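Local coordinates for synaptonemal complex protein 2 (Mus musculus, PDB 5IWZ) that forms a major part of the axial and lateral elements of synaptonemal complexes and is required for chromosome synapsis in meiosis, at residues D19-N24 with I57-N62; Q11-C16 with K27-L32; F284-A289 with E305-D310; K353-T358 with F375-S380. One frame throughout, in Å; residues are numbered along the deposited sequence.

Contact 1. Residues D19-N24 with I57-N62; sequences DALRKN and ICRELN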
# COMPACT_ATOMS: atom_id res chain seq x y z
N ASP A 19 0.63 11.93 30.51
CA ASP A 19 -0.53 11.23 31.08
C ASP A 19 -0.67 9.83 30.50
O ASP A 19 -1.01 8.88 31.22
CB ASP A 19 -1.82 12.03 30.83
CG ASP A 19 -1.98 13.25 31.74
OD1 ASP A 19 -1.36 13.30 32.83
OD2 ASP A 19 -2.75 14.17 31.38
N ALA A 20 -0.45 9.68 29.19
CA ALA A 20 -0.47 8.35 28.57
C ALA A 20 0.63 7.46 29.15
O ALA A 20 0.38 6.28 29.47
CB ALA A 20 -0.30 8.48 27.05
N LEU A 21 1.85 7.99 29.24
CA LEU A 21 2.97 7.22 29.78
C LEU A 21 2.75 6.85 31.25
O LEU A 21 2.85 5.68 31.63
CB LEU A 21 4.28 8.01 29.64
CG LEU A 21 5.27 7.70 28.52
CD1 LEU A 21 6.54 8.52 28.75
CD2 LEU A 21 5.60 6.20 28.44
N ARG A 22 2.49 7.85 32.09
CA ARG A 22 2.52 7.61 33.53
C ARG A 22 1.20 7.05 34.06
O ARG A 22 1.20 6.23 34.99
CB ARG A 22 2.88 8.90 34.26
CG ARG A 22 4.25 9.46 33.86
CD ARG A 22 4.80 10.45 34.89
NE ARG A 22 5.92 9.88 35.63
CZ ARG A 22 7.18 10.00 35.26
NH1 ARG A 22 7.48 10.69 34.17
NH2 ARG A 22 8.15 9.44 35.97
N LYS A 23 0.07 7.47 33.50
CA LYS A 23 -1.22 7.03 34.02
C LYS A 23 -1.92 6.01 33.14
O LYS A 23 -2.96 5.49 33.54
CB LYS A 23 -2.11 8.26 34.24
CG LYS A 23 -1.52 9.21 35.28
CD LYS A 23 -2.34 10.49 35.39
CE LYS A 23 -2.26 11.09 36.81
NZ LYS A 23 -0.88 11.40 37.26
N ASN A 24 -1.36 5.68 31.97
CA ASN A 24 -2.08 4.86 31.00
C ASN A 24 -3.46 5.46 30.73
O ASN A 24 -4.47 4.76 30.66
CB ASN A 24 -2.17 3.39 31.46
CG ASN A 24 -2.47 2.41 30.31
OD1 ASN A 24 -2.31 2.75 29.14
ND2 ASN A 24 -2.89 1.19 30.65
N ILE A 57 5.53 4.52 22.48
CA ILE A 57 5.20 3.71 21.30
C ILE A 57 5.71 2.28 21.44
O ILE A 57 4.98 1.32 21.13
CB ILE A 57 5.75 4.39 20.03
CG1 ILE A 57 4.88 5.60 19.67
CG2 ILE A 57 5.82 3.40 18.89
CD1 ILE A 57 5.54 6.51 18.64
N CYS A 58 6.94 2.10 21.94
CA CYS A 58 7.47 0.75 22.14
C CYS A 58 6.64 -0.03 23.16
O CYS A 58 6.40 -1.23 22.99
CB CYS A 58 8.94 0.83 22.59
SG CYS A 58 10.08 1.39 21.28
N ARG A 59 6.21 0.63 24.24
CA ARG A 59 5.37 -0.06 25.21
C ARG A 59 4.06 -0.52 24.60
O ARG A 59 3.65 -1.67 24.76
CB ARG A 59 5.08 0.84 26.40
CG ARG A 59 4.14 0.20 27.39
CD ARG A 59 3.76 1.19 28.46
NE ARG A 59 2.53 1.92 28.17
CZ ARG A 59 2.18 3.04 28.80
NH1 ARG A 59 2.99 3.54 29.72
NH2 ARG A 59 1.04 3.67 28.51
N GLU A 60 3.35 0.39 23.92
CA GLU A 60 2.07 0.02 23.31
C GLU A 60 2.23 -1.05 22.23
O GLU A 60 1.39 -1.94 22.11
CB GLU A 60 1.38 1.27 22.75
CG GLU A 60 1.00 2.28 23.85
CD GLU A 60 0.14 1.65 24.97
OE1 GLU A 60 0.56 1.65 26.15
OE2 GLU A 60 -0.93 1.09 24.65
N LEU A 61 3.31 -0.98 21.44
CA LEU A 61 3.60 -2.07 20.50
C LEU A 61 3.78 -3.39 21.24
O LEU A 61 3.19 -4.41 20.85
CB LEU A 61 4.84 -1.73 19.66
CG LEU A 61 4.60 -0.61 18.64
CD1 LEU A 61 5.88 -0.17 17.94
CD2 LEU A 61 3.57 -1.09 17.61
N ASN A 62 4.58 -3.39 22.32
CA ASN A 62 4.78 -4.60 23.12
C ASN A 62 3.46 -5.15 23.67
O ASN A 62 3.30 -6.38 23.79
CB ASN A 62 5.74 -4.31 24.28
CG ASN A 62 7.20 -4.34 23.84
OD1 ASN A 62 7.52 -4.87 22.78
ND2 ASN A 62 8.09 -3.79 24.67

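Contact 2. Residues Q11-C16 with K27-L32; sequences QQLEKC and KPLLAL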
# COMPACT_ATOMS: atom_id res chain seq x y z
N GLN A 11 -1.34 23.22 23.37
CA GLN A 11 -0.08 23.56 24.02
C GLN A 11 0.32 22.54 25.08
O GLN A 11 1.47 22.57 25.54
CB GLN A 11 -0.18 24.95 24.66
CG GLN A 11 -0.56 26.04 23.68
CD GLN A 11 -0.87 27.35 24.37
OE1 GLN A 11 -0.29 28.39 24.05
NE2 GLN A 11 -1.79 27.30 25.34
N GLN A 12 -0.59 21.66 25.47
CA GLN A 12 -0.39 20.65 26.49
C GLN A 12 -0.02 19.29 25.91
O GLN A 12 -0.08 18.29 26.63
CB GLN A 12 -1.66 20.51 27.33
CG GLN A 12 -2.10 21.79 27.96
CD GLN A 12 -1.53 21.95 29.34
OE1 GLN A 12 -2.18 21.60 30.33
NE2 GLN A 12 -0.31 22.46 29.41
N LEU A 13 0.33 19.24 24.62
CA LEU A 13 0.65 17.98 23.95
C LEU A 13 1.59 17.12 24.77
O LEU A 13 1.35 15.92 24.96
CB LEU A 13 1.25 18.24 22.57
CG LEU A 13 1.64 16.98 21.77
CD1 LEU A 13 0.43 16.08 21.50
CD2 LEU A 13 2.35 17.31 20.44
N GLU A 14 2.70 17.70 25.26
CA GLU A 14 3.66 16.88 25.99
C GLU A 14 3.05 16.36 27.29
O GLU A 14 3.28 15.20 27.67
CB GLU A 14 4.95 17.65 26.27
CG GLU A 14 5.97 16.81 27.01
CD GLU A 14 7.42 17.31 26.89
OE1 GLU A 14 7.67 18.29 26.15
OE2 GLU A 14 8.31 16.71 27.53
N LYS A 15 2.24 17.18 27.97
CA LYS A 15 1.59 16.68 29.18
C LYS A 15 0.60 15.57 28.85
O LYS A 15 0.48 14.61 29.63
CB LYS A 15 0.92 17.83 29.93
CG LYS A 15 1.93 18.73 30.64
CD LYS A 15 1.43 20.16 30.82
CE LYS A 15 2.38 20.97 31.70
NZ LYS A 15 1.89 21.15 33.10
N CYS A 16 -0.06 15.64 27.70
CA CYS A 16 -0.90 14.52 27.28
C CYS A 16 -0.06 13.26 27.12
O CYS A 16 -0.50 12.16 27.50
CB CYS A 16 -1.62 14.84 25.97
SG CYS A 16 -2.74 16.24 26.08
N LYS A 27 -7.24 9.64 27.28
CA LYS A 27 -8.29 10.64 27.06
C LYS A 27 -7.75 12.03 26.74
O LYS A 27 -8.26 12.64 25.78
CB LYS A 27 -9.23 10.67 28.28
CG LYS A 27 -10.12 9.46 28.41
CD LYS A 27 -11.39 9.76 29.20
CE LYS A 27 -11.09 10.25 30.62
NZ LYS A 27 -11.13 9.15 31.64
N PRO A 28 -6.76 12.58 27.45
CA PRO A 28 -6.25 13.91 27.03
C PRO A 28 -5.71 13.91 25.61
O PRO A 28 -6.11 14.77 24.81
CB PRO A 28 -5.16 14.21 28.08
CG PRO A 28 -5.66 13.51 29.31
CD PRO A 28 -6.23 12.20 28.78
N LEU A 29 -4.86 12.95 25.25
CA LEU A 29 -4.36 12.89 23.88
C LEU A 29 -5.51 12.80 22.87
O LEU A 29 -5.52 13.51 21.85
CB LEU A 29 -3.42 11.70 23.72
CG LEU A 29 -2.59 11.67 22.44
CD1 LEU A 29 -1.52 12.78 22.45
CD2 LEU A 29 -1.96 10.30 22.27
N LEU A 30 -6.50 11.95 23.15
CA LEU A 30 -7.62 11.79 22.24
C LEU A 30 -8.39 13.10 22.09
O LEU A 30 -8.88 13.42 21.00
CB LEU A 30 -8.54 10.68 22.72
CG LEU A 30 -8.14 9.24 22.44
CD1 LEU A 30 -9.14 8.32 23.12
CD2 LEU A 30 -8.06 8.95 20.95
N ALA A 31 -8.50 13.87 23.17
CA ALA A 31 -9.23 15.13 23.09
C ALA A 31 -8.53 16.09 22.13
O ALA A 31 -9.20 16.82 21.38
CB ALA A 31 -9.39 15.74 24.48
N LEU A 32 -7.19 16.09 22.13
CA LEU A 32 -6.47 16.95 21.19
C LEU A 32 -6.78 16.58 19.75
O LEU A 32 -6.82 17.45 18.88
CB LEU A 32 -4.96 16.85 21.43
CG LEU A 32 -4.42 17.28 22.78
CD1 LEU A 32 -2.91 17.36 22.67
CD2 LEU A 32 -5.03 18.61 23.21
O HOH W 1 -3.26 11.34 27.05

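Contact 3. Residues F284-A289 with E305-D310; sequences FPCLSA and EEFWID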
# COMPACT_ATOMS: atom_id res chain seq x y z
N PHE A 284 -8.09 -11.15 -17.92
CA PHE A 284 -8.99 -11.38 -19.05
C PHE A 284 -9.43 -10.06 -19.66
O PHE A 284 -9.69 -9.10 -18.93
CB PHE A 284 -10.27 -12.15 -18.63
CG PHE A 284 -10.02 -13.57 -18.21
CD1 PHE A 284 -9.48 -14.48 -19.09
CD2 PHE A 284 -10.34 -14.00 -16.93
CE1 PHE A 284 -9.26 -15.79 -18.70
CE2 PHE A 284 -10.12 -15.31 -16.54
CZ PHE A 284 -9.58 -16.21 -17.43
N PRO A 285 -9.56 -9.99 -20.99
CA PRO A 285 -10.25 -8.85 -21.58
C PRO A 285 -11.73 -8.93 -21.26
O PRO A 285 -12.31 -10.01 -21.13
CB PRO A 285 -9.98 -9.01 -23.08
CG PRO A 285 -9.81 -10.47 -23.28
CD PRO A 285 -9.20 -11.01 -22.00
N CYS A 286 -12.33 -7.77 -21.10
CA CYS A 286 -13.71 -7.65 -20.66
C CYS A 286 -14.48 -6.79 -21.67
O CYS A 286 -13.95 -5.81 -22.20
CB CYS A 286 -13.78 -7.03 -19.27
SG CYS A 286 -15.41 -6.62 -18.66
N LEU A 287 -15.73 -7.19 -21.94
CA LEU A 287 -16.52 -6.50 -22.95
C LEU A 287 -17.12 -5.21 -22.40
O LEU A 287 -17.11 -4.18 -23.09
CB LEU A 287 -17.64 -7.42 -23.46
CG LEU A 287 -17.12 -8.75 -24.03
CD1 LEU A 287 -18.27 -9.73 -24.28
CD2 LEU A 287 -16.32 -8.50 -25.34
N SER A 288 -17.66 -5.25 -21.18
CA SER A 288 -18.27 -4.11 -20.50
C SER A 288 -18.48 -4.48 -19.03
O SER A 288 -18.67 -5.65 -18.68
CB SER A 288 -19.60 -3.70 -21.14
OG SER A 288 -20.51 -4.78 -21.13
N ALA A 289 -18.44 -3.46 -18.17
CA ALA A 289 -18.61 -3.64 -16.74
C ALA A 289 -19.65 -2.65 -16.24
O ALA A 289 -19.76 -1.54 -16.78
CB ALA A 289 -17.30 -3.45 -15.98
N GLU A 305 -4.58 -2.55 -25.16
CA GLU A 305 -5.25 -3.25 -26.24
C GLU A 305 -6.69 -3.58 -25.89
O GLU A 305 -7.54 -3.69 -26.78
CB GLU A 305 -4.49 -4.53 -26.59
N GLU A 306 -6.99 -3.73 -24.60
CA GLU A 306 -8.27 -4.22 -24.14
C GLU A 306 -8.61 -3.58 -22.80
O GLU A 306 -7.75 -2.99 -22.14
CB GLU A 306 -8.26 -5.75 -23.99
CG GLU A 306 -7.92 -6.52 -25.25
CD GLU A 306 -9.10 -6.66 -26.20
OE1 GLU A 306 -10.22 -6.21 -25.87
OE2 GLU A 306 -8.90 -7.21 -27.30
N PHE A 307 -9.87 -3.72 -22.41
CA PHE A 307 -10.37 -3.42 -21.07
C PHE A 307 -10.03 -4.62 -20.20
O PHE A 307 -10.69 -5.66 -20.28
CB PHE A 307 -11.87 -3.16 -21.14
CG PHE A 307 -12.55 -2.92 -19.82
CD1 PHE A 307 -11.89 -2.30 -18.77
CD2 PHE A 307 -13.88 -3.28 -19.65
CE1 PHE A 307 -12.54 -2.07 -17.56
CE2 PHE A 307 -14.53 -3.05 -18.44
CZ PHE A 307 -13.86 -2.45 -17.39
N TRP A 308 -8.98 -4.51 -19.39
CA TRP A 308 -8.42 -5.65 -18.66
C TRP A 308 -9.03 -5.79 -17.26
O TRP A 308 -9.24 -4.80 -16.57
CB TRP A 308 -6.90 -5.50 -18.53
CG TRP A 308 -6.11 -5.45 -19.83
CD1 TRP A 308 -5.32 -4.42 -20.28
CD2 TRP A 308 -5.99 -6.49 -20.81
NE1 TRP A 308 -4.74 -4.75 -21.48
CE2 TRP A 308 -5.13 -6.01 -21.83
CE3 TRP A 308 -6.54 -7.77 -20.94
CZ2 TRP A 308 -4.80 -6.78 -22.96
CZ3 TRP A 308 -6.21 -8.53 -22.06
CH2 TRP A 308 -5.34 -8.03 -23.05
N ILE A 309 -9.30 -7.04 -16.86
CA ILE A 309 -9.72 -7.39 -15.50
C ILE A 309 -8.70 -8.37 -14.95
O ILE A 309 -8.38 -9.37 -15.61
CB ILE A 309 -11.13 -8.02 -15.45
CG1 ILE A 309 -12.16 -7.20 -16.23
CG2 ILE A 309 -11.57 -8.25 -13.98
CD1 ILE A 309 -12.50 -5.85 -15.64
N ASP A 310 -8.21 -8.12 -13.73
CA ASP A 310 -7.14 -8.91 -13.12
C ASP A 310 -7.71 -9.74 -11.98
O ASP A 310 -8.33 -9.19 -11.06
CB ASP A 310 -6.01 -8.01 -12.63
CG ASP A 310 -5.37 -7.26 -13.77
OD1 ASP A 310 -4.94 -7.93 -14.74
OD2 ASP A 310 -5.39 -6.02 -13.74

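Contact 4. Residues K353-T358 with F375-S380; sequences KLLTLT and FYFDES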
# COMPACT_ATOMS: atom_id res chain seq x y z
N LYS A 353 -20.54 -14.22 -21.50
CA LYS A 353 -20.49 -14.77 -20.15
C LYS A 353 -20.57 -13.62 -19.15
O LYS A 353 -19.70 -12.74 -19.14
CB LYS A 353 -19.21 -15.57 -19.94
CG LYS A 353 -19.35 -17.03 -20.24
CD LYS A 353 -18.10 -17.79 -19.84
CE LYS A 353 -18.15 -19.18 -20.44
NZ LYS A 353 -16.78 -19.73 -20.61
N LEU A 354 -21.59 -13.66 -18.29
CA LEU A 354 -21.85 -12.61 -17.31
C LEU A 354 -21.42 -13.10 -15.94
O LEU A 354 -21.93 -14.10 -15.43
CB LEU A 354 -23.33 -12.25 -17.29
CG LEU A 354 -23.72 -11.16 -16.30
CD1 LEU A 354 -22.85 -9.94 -16.51
CD2 LEU A 354 -25.22 -10.79 -16.42
N LEU A 355 -20.44 -12.41 -15.35
CA LEU A 355 -20.07 -12.60 -13.96
C LEU A 355 -20.77 -11.52 -13.15
O LEU A 355 -20.48 -10.32 -13.33
CB LEU A 355 -18.55 -12.52 -13.79
CG LEU A 355 -18.04 -12.44 -12.33
CD1 LEU A 355 -18.35 -13.73 -11.57
CD2 LEU A 355 -16.53 -12.16 -12.34
N THR A 356 -21.70 -11.92 -12.29
CA THR A 356 -22.43 -11.02 -11.41
C THR A 356 -21.95 -11.22 -9.98
O THR A 356 -22.09 -12.32 -9.44
CB THR A 356 -23.93 -11.28 -11.48
OG1 THR A 356 -24.36 -11.14 -12.84
CG2 THR A 356 -24.70 -10.26 -10.62
N LEU A 357 -21.36 -10.17 -9.38
CA LEU A 357 -20.89 -10.18 -8.00
C LEU A 357 -21.87 -9.41 -7.14
O LEU A 357 -22.06 -8.21 -7.35
CB LEU A 357 -19.51 -9.54 -7.84
CG LEU A 357 -18.25 -10.04 -8.54
CD1 LEU A 357 -17.08 -9.09 -8.21
CD2 LEU A 357 -17.94 -11.47 -8.12
N THR A 358 -22.49 -10.09 -6.18
CA THR A 358 -23.31 -9.42 -5.17
C THR A 358 -22.40 -9.05 -4.01
O THR A 358 -21.80 -9.94 -3.39
CB THR A 358 -24.46 -10.32 -4.71
OG1 THR A 358 -25.29 -10.62 -5.82
CG2 THR A 358 -25.31 -9.64 -3.64
N PHE A 375 -19.73 -8.07 -14.94
CA PHE A 375 -18.66 -8.11 -15.93
C PHE A 375 -19.10 -9.03 -17.06
O PHE A 375 -19.45 -10.19 -16.82
CB PHE A 375 -17.36 -8.62 -15.31
CG PHE A 375 -16.87 -7.81 -14.12
CD1 PHE A 375 -15.97 -6.75 -14.30
CD2 PHE A 375 -17.30 -8.10 -12.85
CE1 PHE A 375 -15.52 -6.01 -13.23
CE2 PHE A 375 -16.86 -7.36 -11.75
CZ PHE A 375 -15.96 -6.31 -11.94
N TYR A 376 -19.11 -8.50 -18.29
CA TYR A 376 -19.42 -9.30 -19.48
C TYR A 376 -18.14 -9.70 -20.18
O TYR A 376 -17.28 -8.86 -20.47
CB TYR A 376 -20.32 -8.52 -20.45
CG TYR A 376 -21.74 -8.30 -19.96
CD1 TYR A 376 -22.06 -7.19 -19.18
CD2 TYR A 376 -22.75 -9.20 -20.27
CE1 TYR A 376 -23.34 -6.98 -18.72
CE2 TYR A 376 -24.05 -9.00 -19.82
CZ TYR A 376 -24.34 -7.89 -19.05
OH TYR A 376 -25.61 -7.68 -18.60
N PHE A 377 -18.00 -11.00 -20.45
CA PHE A 377 -16.83 -11.57 -21.08
C PHE A 377 -17.22 -12.35 -22.33
O PHE A 377 -18.35 -12.81 -22.46
CB PHE A 377 -16.09 -12.52 -20.13
CG PHE A 377 -15.52 -11.86 -18.91
CD1 PHE A 377 -14.28 -11.23 -18.95
CD2 PHE A 377 -16.21 -11.90 -17.71
CE1 PHE A 377 -13.74 -10.64 -17.81
CE2 PHE A 377 -15.68 -11.31 -16.56
CZ PHE A 377 -14.45 -10.67 -16.62
N ASP A 378 -16.26 -12.50 -23.24
CA ASP A 378 -16.42 -13.43 -24.35
C ASP A 378 -16.64 -14.85 -23.83
O ASP A 378 -16.01 -15.27 -22.86
CB ASP A 378 -15.19 -13.39 -25.25
CG ASP A 378 -15.35 -14.28 -26.47
OD1 ASP A 378 -16.00 -13.83 -27.44
OD2 ASP A 378 -14.85 -15.42 -26.45
N GLU A 379 -17.55 -15.58 -24.47
CA GLU A 379 -17.96 -16.90 -24.00
C GLU A 379 -16.83 -17.92 -24.03
O GLU A 379 -16.87 -18.90 -23.28
CB GLU A 379 -19.14 -17.40 -24.83
CG GLU A 379 -19.00 -17.06 -26.29
CD GLU A 379 -20.17 -17.55 -27.13
OE1 GLU A 379 -20.19 -17.25 -28.34
OE2 GLU A 379 -21.06 -18.23 -26.57
N SER A 380 -15.79 -17.71 -24.85
CA SER A 380 -14.65 -18.63 -24.84
C SER A 380 -13.77 -18.48 -23.61
O SER A 380 -12.88 -19.31 -23.40
CB SER A 380 -13.80 -18.44 -26.10
OG SER A 380 -13.05 -17.23 -26.06

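Contact 1. Residues D19-N24 with I57-N62
At the C-terminal end of helix 13-23, in the armadillo-repeat-like domain, Arg59 of helix 49-63 reaches the carbonyls of Ala20 and Leu21. Its NH2 donates to Ala20 O at 2.9 Å with a nearly straight bond of 166°. This donor stands above the carbonyl plane. Arg59 NH1 donates to Leu21 O, also at 2.9 Å, and here it lies in the carbonyl plane on a lone pair. Both oxygens sit at the edge of the guanidinium, close to its plane. The arginine chain leaves with CG anti to the backbone N (chi1 176°) and bends at chi3, which turns the flat group toward the helix end. Glu60 OE1 takes the NE side, accepting from NE at 2.8 Å and from NH2, which thus serves both Ala20 and Glu60. The same carboxylate bridges to Lys63, and its OE2 bonds Thr68. Asn24, with positive phi just past the helix, brings OD1 to 3.5 Å from Arg59 NH2. A methionine at Arg59 would probably leave the Ala20 and Leu21 carbonyls without these donors and Glu60 without one of its cationic partners. An arginine on the late carbonyls of a neighbouring helix here ties two helices of an alpha-helical repeat domain.

Contact 2. Residues Q11-C16 with K27-L32
Cys16 of helix 13-23 packs closely against the short helix 27-32, the next helix of the armadillo-repeat-like domain. Its SG lies 3.6 Å from Leu32 CD1 and 3.7 Å from Pro28 CB, so the sulfur meets two residues one helical turn apart. The SG is anti to the carbonyl carbon (chi1 -61°), which directs it at this pair. Its CB rests against the backbone of Leu29, 3.8 Å from Leu29 N. Leu13, nearly one turn earlier than Cys16, extends the apolar patch. A single methyl, Leu13 CD1, does the touching: it is 3.8 Å from Leu32 CD1 and 3.9 Å from Leu29 CD1. Helix 66-79 also packs on Leu13 and Leu29, and Pro8 lies on Leu32. Beside Cys16 this close packing gives way to one water, which donates to Cys16 O and accepts from Leu29 N, both at 2.9 Å. Pro28 is partly exposed, whereas Cys16, Leu13, Leu29 and Leu32 are buried. The side chains thus meet through methyl, methylene and sulfur contacts, with no charge pairing between the segments. The cohesion is mainly apolar, and the water serves two backbone groups that do not bond each other directly.

Contact 3. Residues F284-A289 with E305-D310
Cys286 and Ile309 meet at the apolar centre, with Cys286 CB only 3.4 Å from Ile309 CG1, a tight carbon pair. Phe307 lies beside them. The cysteine's SG points opposite its backbone N (chi1 173°) and comes within 3.7 Å of Phe307 CE2. This is a sulfur-aromatic contact, with the sulfur oblique to the ring. Ala289 CB touches the edge of the same ring, 3.7 Å from CE2. Ile309 CD1 lies over one ring face, offset toward the rim. Ile298 and Pro299 also pack on Phe307, and Phe375 and Phe377 of strand 372-378 extend the apolar cluster.

Further out, the pyrrolidine of Pro285 crosses Trp308, with CD 3.9 Å from CZ3. Trp308 also touches Arg265 and Asn269 of helix 260-274. Pro285 CB packs on Glu306 CB at 3.8 Å, so the exposed glutamate meets the proline mainly through its aliphatic part.

The polar layer is the backbone. Phe284 and Ile309 form an antiparallel hydrogen-bonded pair: Phe284 N to Ile309 O and Ile309 N to Phe284 O are both 2.9 Å. Pro285 and Trp308 are the adjacent non-hydrogen-bonded pair, where a proline costs no bond between the strands. Past it, Cys286 N donates to Phe307 O at 2.8 Å. After this bond the chain passes from strand 281-285 into strand 288-291 of a second sheet. At the other end, Asp310 makes a salt bridge to Arg265 and a hydrogen bond to Thr283. A chain that passes directly between two antiparallel sheets over a shared apolar core fits the PH-like architecture of the Spt16M-like domain.

Contact 4. Residues K353-T358 with F375-S380
Backbone hydrogen bonds join Lys353-Leu355 to Phe375-Phe377 as antiparallel neighbours. Lys353 and Phe377 form one hydrogen-bonded pair, with Lys353 N to Phe377 O at 2.8 Å and an angle of 174°. Leu355 and Phe375 form the next, with Leu355 N to Phe375 O also at 2.8 Å. Leu354 and Tyr376 lie between them as a non-hydrogen-bonded pair.

The CH-pi contact belongs to this middle pair. Leu354 CD1 is 3.5 Å from the Tyr376 ring centroid and 9° off the ring normal. With CG turned opposite the backbone N (chi1 -180°), the leucine sets CD1 over the ring centre. CD2 reaches toward the phenol end, 3.8 Å from Tyr376 OH. A serine at Tyr376 would probably uncover the Leu354 methyls and open a gap on this side of the sheet, where Ser288 also touches the tyrosine.

The opposite face is apolar except for Lys353 at its end. Leu355 and Phe375 lie side by side, pointing the same way. Leu357 CD1 meets the edge of the Phe375 ring, 3.9 Å from CE2. Leu355 CB comes to the edge of Phe377, 4.2 Å from CE2. Ile309 touches both phenylalanines, and Phe320 meets Phe375 edge-to-face.

The side-chain polar bonds lie past the strand end. The extended Lys353 chain brings NZ to Glu379 O at 2.8 Å, and NZ also bonds Leu381 O. The bond from Ser380 N to Asp378 OD2 makes an Asx turn; Ser380 OG bonds the same oxygen. A sheet with one face packed on Ile309 and Phe320 and the other more exposed is consistent with the PH-like fold assigned to the Spt16M-like domain.

How the contacts relate
Contacts 1 and 2 lie in the armadillo-repeat-like domain and share helix 13-23. They touch where Asp19 meets Pro28. Contact 2 is buried and apolar near the start of that helix. Contact 1 is partly buried and polar at its far end. Contacts 3 and 4 lie in the Spt16M-like domain, on the opposite side of the chain's centre. Both combine strand pairing with an apolar core, and both have exposed rims. Strands 288-291 and 372-378 are neighbours in one sheet; Ser288, and Leu287 just before it, probably bond the backbone of Tyr376. Contact 1 is carried by an arginine on backbone carbonyls and contact 2 by apolar side chains; the sheets add direct backbone-to-backbone bonds.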